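Local coordinates for protein tropomodulin (PDB 1PGV) that probably caps the pointed end of actin filaments, blocking subunit addition and loss there, the present chain being its C-terminal leucine-rich-repeat domain, at residues F75-T80 / L103-N108; S99-N104 / S127-K132. All blocks are in the same frame, centred on the assembly; numbering follows the deposited sequence. Where two conformers were deposited one is given.

Contact 1: residues F75-T80 / L103-N108; sequences FSLANT and LNVESN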
loop_
_atom_site.group_PDB
_atom_site.type_symbol
_atom_site.label_atom_id
_atom_site.label_comp_id
_atom_site.label_asym_id
_atom_site.label_seq_id
_atom_site.Cartn_x
_atom_site.Cartn_y
_atom_site.Cartn_z
ATOM N N PHE A 75 -0.090 7.102 3.523
ATOM C CA PHE A 75 1.360 7.074 3.406
ATOM C C PHE A 75 1.678 6.973 1.923
ATOM O O PHE A 75 1.355 5.979 1.274
ATOM C CB PHE A 75 1.918 5.875 4.180
ATOM C CG PHE A 75 3.419 5.873 4.310
ATOM C CD1 PHE A 75 4.148 7.054 4.195
ATOM C CD2 PHE A 75 4.102 4.692 4.587
ATOM C CE1 PHE A 75 5.535 7.058 4.355
ATOM C CE2 PHE A 75 5.489 4.686 4.751
ATOM C CZ PHE A 75 6.203 5.872 4.635
ATOM N N SER A 76 2.287 8.022 1.376
ATOM C CA SER A 76 2.604 8.042 -0.045
ATOM C C SER A 76 4.093 8.248 -0.292
ATOM O O SER A 76 4.700 9.183 0.237
ATOM C CB SER A 76 1.806 9.147 -0.741
ATOM O OG SER A 76 1.879 9.021 -2.150
ATOM N N LEU A 77 4.670 7.359 -1.096
ATOM C CA LEU A 77 6.089 7.415 -1.438
ATOM C C LEU A 77 6.235 7.249 -2.943
ATOM O O LEU A 77 7.159 6.583 -3.416
ATOM C CB LEU A 77 6.865 6.287 -0.753
ATOM C CG LEU A 77 6.613 5.943 0.711
ATOM C CD1 LEU A 77 5.295 5.187 0.840
ATOM C CD2 LEU A 77 7.762 5.079 1.229
ATOM N N ALA A 78 5.316 7.842 -3.694
ATOM C CA ALA A 78 5.350 7.748 -5.144
ATOM C C ALA A 78 6.553 8.485 -5.713
ATOM O O ALA A 78 6.941 9.542 -5.220
ATOM C CB ALA A 78 4.066 8.318 -5.742
ATOM N N ASN A 79 7.144 7.911 -6.753
ATOM C CA ASN A 79 8.287 8.521 -7.412
ATOM C C ASN A 79 9.373 8.993 -6.446
ATOM O O ASN A 79 9.743 10.167 -6.438
ATOM C CB ASN A 79 7.806 9.688 -8.275
ATOM C CG ASN A 79 8.884 10.220 -9.192
ATOM O OD1 ASN A 79 9.564 9.453 -9.878
ATOM N ND2 ASN A 79 9.035 11.540 -9.223
ATOM N N THR A 80 9.873 8.073 -5.625
ATOM C CA THR A 80 10.938 8.382 -4.678
ATOM C C THR A 80 12.154 7.520 -5.013
ATOM O O THR A 80 13.101 7.436 -4.235
ATOM C CB THR A 80 10.520 8.091 -3.226
ATOM O OG1 THR A 80 10.008 6.757 -3.133
ATOM C CG2 THR A 80 9.451 9.081 -2.769
ATOM N N LEU A 103 -2.077 3.584 0.624
ATOM C CA LEU A 103 -0.645 3.347 0.492
ATOM C C LEU A 103 -0.314 3.538 -0.974
ATOM O O LEU A 103 -0.884 2.867 -1.835
ATOM C CB LEU A 103 -0.284 1.925 0.929
ATOM C CG LEU A 103 1.207 1.588 0.808
ATOM C CD1 LEU A 103 2.014 2.531 1.685
ATOM C CD2 LEU A 103 1.441 0.130 1.215
ATOM N N ASN A 104 0.595 4.464 -1.259
ATOM C CA ASN A 104 0.983 4.752 -2.634
ATOM C C ASN A 104 2.485 4.570 -2.845
ATOM O O ASN A 104 3.290 5.306 -2.276
ATOM C CB ASN A 104 0.585 6.188 -2.986
ATOM C CG ASN A 104 0.893 6.545 -4.424
ATOM O OD1 ASN A 104 1.435 5.734 -5.184
ATOM N ND2 ASN A 104 0.541 7.767 -4.813
ATOM N N VAL A 105 2.853 3.584 -3.658
ATOM C CA VAL A 105 4.260 3.316 -3.958
ATOM C C VAL A 105 4.476 3.236 -5.467
ATOM O O VAL A 105 5.377 2.535 -5.943
ATOM C CB VAL A 105 4.734 1.981 -3.326
ATOM C CG1 VAL A 105 4.638 2.050 -1.819
ATOM C CG2 VAL A 105 3.904 0.825 -3.864
ATOM N N GLU A 106 3.656 3.961 -6.222
ATOM C CA GLU A 106 3.761 3.936 -7.677
ATOM C C GLU A 106 5.014 4.630 -8.215
ATOM O O GLU A 106 5.678 5.388 -7.508
ATOM C CB GLU A 106 2.518 4.581 -8.301
ATOM C CG GLU A 106 2.515 6.102 -8.252
ATOM C CD GLU A 106 1.195 6.708 -8.711
ATOM O OE1 GLU A 106 0.621 6.216 -9.704
ATOM O OE2 GLU A 106 0.740 7.687 -8.082
ATOM N N SER A 107 5.324 4.343 -9.476
ATOM C CA SER A 107 6.459 4.930 -10.185
ATOM C C SER A 107 7.823 4.781 -9.523
ATOM O O SER A 107 8.615 5.727 -9.492
ATOM C CB SER A 107 6.177 6.409 -10.457
ATOM O OG SER A 107 5.057 6.546 -11.312
ATOM N N ASN A 108 8.100 3.592 -8.999
ATOM C CA ASN A 108 9.387 3.331 -8.367
ATOM C C ASN A 108 10.071 2.155 -9.059
ATOM O O ASN A 108 9.834 1.917 -10.246
ATOM C CB ASN A 108 9.207 3.055 -6.870
ATOM C CG ASN A 108 8.899 4.323 -6.086
ATOM O OD1 ASN A 108 9.661 5.290 -6.135
ATOM N ND2 ASN A 108 7.780 4.326 -5.365
HETATM O O HOH W 1 11.072 6.852 -8.952
#
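Phe75 and Ser76 pair with Leu103 and Asn104 as neighbouring parallel strands, Asn104 N donating to Phe75 O (3.0 Å) and Leu77 N to Asn104 O (2.7 Å), and beyond the strand ends Asn79 N still reaches Glu106 O (3.0 Å). On the inner face, Leu103 CD1 approaches Phe75 at CB and CD2, the two side chains running side by side. Leu77 CD1 lies 3.7 Å above the plane of the Phe75 ring, over its centre, and also touches Val105 CG1. Leu90 and Leu93 of helix 90-96 pack on Phe75 as well, so this buried layer suits flat and branched hydrocarbons.

Spacing of Leu103, Val105 and Asn108 fits the LxLxxN signature of leucine-rich repeats, whose asparagine turns inward to serve backbone atoms. CG of Asn108 is anti to its carbonyl carbon (chi1 -74°), which brings the amide across to the preceding repeat. Its ND2 gives a straight bond to Leu77 O (3.0 Å), lying nearly in the amide plane, while OD1 receives Thr80 N on a lone pair (2.8 Å) and Ile82 N besides. Thr80, at the equivalent position one repeat earlier, sends OG1 to the opposite face of the Leu77 carbonyl, which is thus gripped by two donors.

On the other face Asn104 forms an Asx turn, OD1 accepting from Glu106 N, while ND2 meets Glu106 OE2 from above the carboxylate plane (3.3 Å). The methyl of Ala78, a buried residue, packs against Asn104 ND2 and Glu106 CG. In one conformer Ser76 OG rests on Asn104 CB and bonds to Asn49, though a second conformer makes this less certain. Asn79 and Ser107 both adopt left-handed backbone angles, which asparagine tolerates well; one water joins Asn79 OD1 to Ser107 O, while Asn79 ND2 is bonded to Asn50.

Contact 2: residues S99-N104 / S127-K132; sequences SLRVLN and SIVEFK
Leu100 and Ile128 belong to the buried face of this contact, CD2 of the leucine lying 4.1 Å from CD1 of the isoleucine as the two side chains run alongside each other. With CG1 anti to the carbonyl carbon (chi1 -62°), Ile128 carries CD1 on to Leu103 CB as well. Farther along, Leu103 CD2 meets the Phe131 ring obliquely, 3.9 Å from CE2. Leu118 and Leu119 of helix 112-121, the helix of this right-handed beta-alpha-beta unit, cover Phe131, and Ile94 of the preceding helix 90-96 covers Leu103 and Ile128.

Strands 102-104 and 130-132 are almost exactly parallel, joined through Leu103 N to Glu130 O and Lys132 N to Leu103 O. Just before them Arg101 O accepts from both Val129 N (2.8 Å) and Glu130 N (3.0 Å).

The opposite side is more open to solvent. Arg101 bends at chi2 and chi3 to lay one guanidinium face against Val129 CG1, 3.5 Å from NH1, and a water in the plane of the group links NH1 to Ser127 O. Val102 CG1 lies beside Glu130 OE2, while OE1 forms a salt bridge with Arg161.

Ser127 OG donates to a lone pair of Leu100 O (2.7 Å), the short hydroxyl side chain reaching the carbonyl in its own plane; replacing it with alanine would probably leave that carbonyl without its hydroxyl donor and so less firmly tied to the next turn. Oily branches thus seal the interior, while polar groups secure backbone carbonyls and keep the outer face compatible with water.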
loop_
_atom_site.group_PDB
_atom_site.type_symbol
_atom_site.label_atom_id
_atom_site.label_comp_id
_atom_site.label_asym_id
_atom_site.label_seq_id
_atom_site.Cartn_x
_atom_site.Cartn_y
_atom_site.Cartn_z
ATOM N N SER A 99 -4.884 1.427 11.107
ATOM C CA SER A 99 -5.393 2.684 10.565
ATOM C C SER A 99 -5.015 3.065 9.136
ATOM O O SER A 99 -5.688 3.894 8.521
ATOM C CB SER A 99 -4.985 3.831 11.499
ATOM O OG SER A 99 -3.568 3.931 11.609
ATOM N N LEU A 100 -3.946 2.482 8.598
ATOM C CA LEU A 100 -3.523 2.839 7.245
ATOM C C LEU A 100 -4.603 2.550 6.210
ATOM O O LEU A 100 -4.999 1.400 6.008
ATOM C CB LEU A 100 -2.224 2.099 6.879
ATOM C CG LEU A 100 -1.521 2.551 5.600
ATOM C CD1 LEU A 100 -1.185 4.042 5.680
ATOM C CD2 LEU A 100 -0.237 1.732 5.419
ATOM N N ARG A 101 -5.060 3.605 5.542
ATOM C CA ARG A 101 -6.117 3.506 4.544
ATOM C C ARG A 101 -5.641 3.608 3.107
ATOM O O ARG A 101 -6.221 3.003 2.207
ATOM C CB ARG A 101 -7.147 4.613 4.789
ATOM C CG ARG A 101 -7.761 4.584 6.170
ATOM C CD ARG A 101 -9.058 3.819 6.153
ATOM N NE ARG A 101 -9.996 4.430 5.216
ATOM C CZ ARG A 101 -11.208 3.956 4.953
ATOM N NH1 ARG A 101 -11.638 2.858 5.562
ATOM N NH2 ARG A 101 -11.985 4.575 4.075
ATOM N N VAL A 102 -4.597 4.395 2.886
ATOM C CA VAL A 102 -4.075 4.593 1.545
ATOM C C VAL A 102 -2.562 4.419 1.538
ATOM O O VAL A 102 -1.859 5.001 2.358
ATOM C CB VAL A 102 -4.426 6.011 1.029
ATOM C CG1 VAL A 102 -3.799 6.255 -0.335
ATOM C CG2 VAL A 102 -5.942 6.165 0.947
ATOM N N LEU A 103 -2.077 3.584 0.624
ATOM C CA LEU A 103 -0.645 3.347 0.492
ATOM C C LEU A 103 -0.314 3.538 -0.974
ATOM O O LEU A 103 -0.884 2.867 -1.835
ATOM C CB LEU A 103 -0.284 1.925 0.929
ATOM C CG LEU A 103 1.207 1.588 0.808
ATOM C CD1 LEU A 103 2.014 2.531 1.685
ATOM C CD2 LEU A 103 1.441 0.130 1.215
ATOM N N ASN A 104 0.595 4.464 -1.259
ATOM C CA ASN A 104 0.983 4.752 -2.634
ATOM C C ASN A 104 2.485 4.570 -2.845
ATOM O O ASN A 104 3.290 5.306 -2.276
ATOM C CB ASN A 104 0.585 6.188 -2.986
ATOM C CG ASN A 104 0.893 6.545 -4.424
ATOM O OD1 ASN A 104 1.435 5.734 -5.184
ATOM N ND2 ASN A 104 0.541 7.767 -4.813
ATOM N N SER A 127 -6.938 -2.840 6.751
ATOM C CA SER A 127 -7.229 -1.432 7.012
ATOM C C SER A 127 -7.161 -0.646 5.704
ATOM O O SER A 127 -7.909 0.308 5.495
ATOM C CB SER A 127 -6.217 -0.860 8.007
ATOM O OG SER A 127 -4.907 -0.843 7.455
ATOM N N ILE A 128 -6.271 -1.062 4.805
ATOM C CA ILE A 128 -6.095 -0.371 3.533
ATOM C C ILE A 128 -7.258 -0.489 2.550
ATOM O O ILE A 128 -7.771 -1.587 2.310
ATOM C CB ILE A 128 -4.798 -0.859 2.821
ATOM C CG1 ILE A 128 -3.581 -0.518 3.685
ATOM C CG2 ILE A 128 -4.689 -0.229 1.443
ATOM C CD1 ILE A 128 -2.246 -1.044 3.136
ATOM N N VAL A 129 -7.668 0.647 1.977
ATOM C CA VAL A 129 -8.750 0.667 0.991
ATOM C C VAL A 129 -8.240 1.089 -0.380
ATOM O O VAL A 129 -8.895 0.857 -1.397
ATOM C CB VAL A 129 -9.903 1.615 1.413
ATOM C CG1 VAL A 129 -10.434 1.196 2.769
ATOM C CG2 VAL A 129 -9.423 3.056 1.427
ATOM N N GLU A 130 -7.067 1.716 -0.410
ATOM C CA GLU A 130 -6.469 2.135 -1.667
ATOM C C GLU A 130 -4.988 1.767 -1.678
ATOM O O GLU A 130 -4.220 2.230 -0.840
ATOM C CB GLU A 130 -6.623 3.643 -1.867
ATOM C CG GLU A 130 -6.011 4.148 -3.163
ATOM C CD GLU A 130 -6.301 5.616 -3.399
ATOM O OE1 GLU A 130 -7.493 5.975 -3.489
ATOM O OE2 GLU A 130 -5.340 6.410 -3.492
ATOM N N PHE A 131 -4.604 0.932 -2.640
ATOM C CA PHE A 131 -3.218 0.484 -2.786
ATOM C C PHE A 131 -2.805 0.790 -4.224
ATOM O O PHE A 131 -3.302 0.169 -5.153
ATOM C CB PHE A 131 -3.134 -1.026 -2.502
ATOM C CG PHE A 131 -1.749 -1.601 -2.639
ATOM C CD1 PHE A 131 -1.250 -1.957 -3.885
ATOM C CD2 PHE A 131 -0.940 -1.769 -1.518
ATOM C CE1 PHE A 131 0.043 -2.477 -4.016
ATOM C CE2 PHE A 131 0.352 -2.287 -1.637
ATOM C CZ PHE A 131 0.843 -2.641 -2.893
ATOM N N LYS A 132 -1.918 1.760 -4.408
ATOM C CA LYS A 132 -1.491 2.127 -5.752
ATOM C C LYS A 132 -0.021 1.783 -5.922
ATOM O O LYS A 132 0.802 2.134 -5.085
ATOM C CB LYS A 132 -1.704 3.625 -5.993
ATOM C CG LYS A 132 -1.879 3.993 -7.475
ATOM C CD LYS A 132 -0.755 3.469 -8.359
ATOM C CE LYS A 132 -0.995 3.795 -9.820
ATOM N NZ LYS A 132 -2.279 3.239 -10.338
HETATM O O HOH W 2 -9.936 1.071 7.165
#

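Overall arrangement
Strand 102-104 is common to both contacts, carrying Leu103 and Asn104, and its two edges bind strand 74-76 in contact 1 and strand 130-132 in contact 2. Phe75 N to Val102 O and Val105 N to Lys132 O probably continue the parallel ladder from one contact into the other. Contact 1 is the more buried, although it lies farther from the centre of the chain; contact 2 is partly open, with Arg101 exposed. Their chemistry follows position: in contact 1 asparagine and threonine side chains serve the turns after the strands, whereas in contact 2 the Ser127 hydroxyl and the doubly bonded Arg101 carbonyl tie the chain before them. Both share an apolar face.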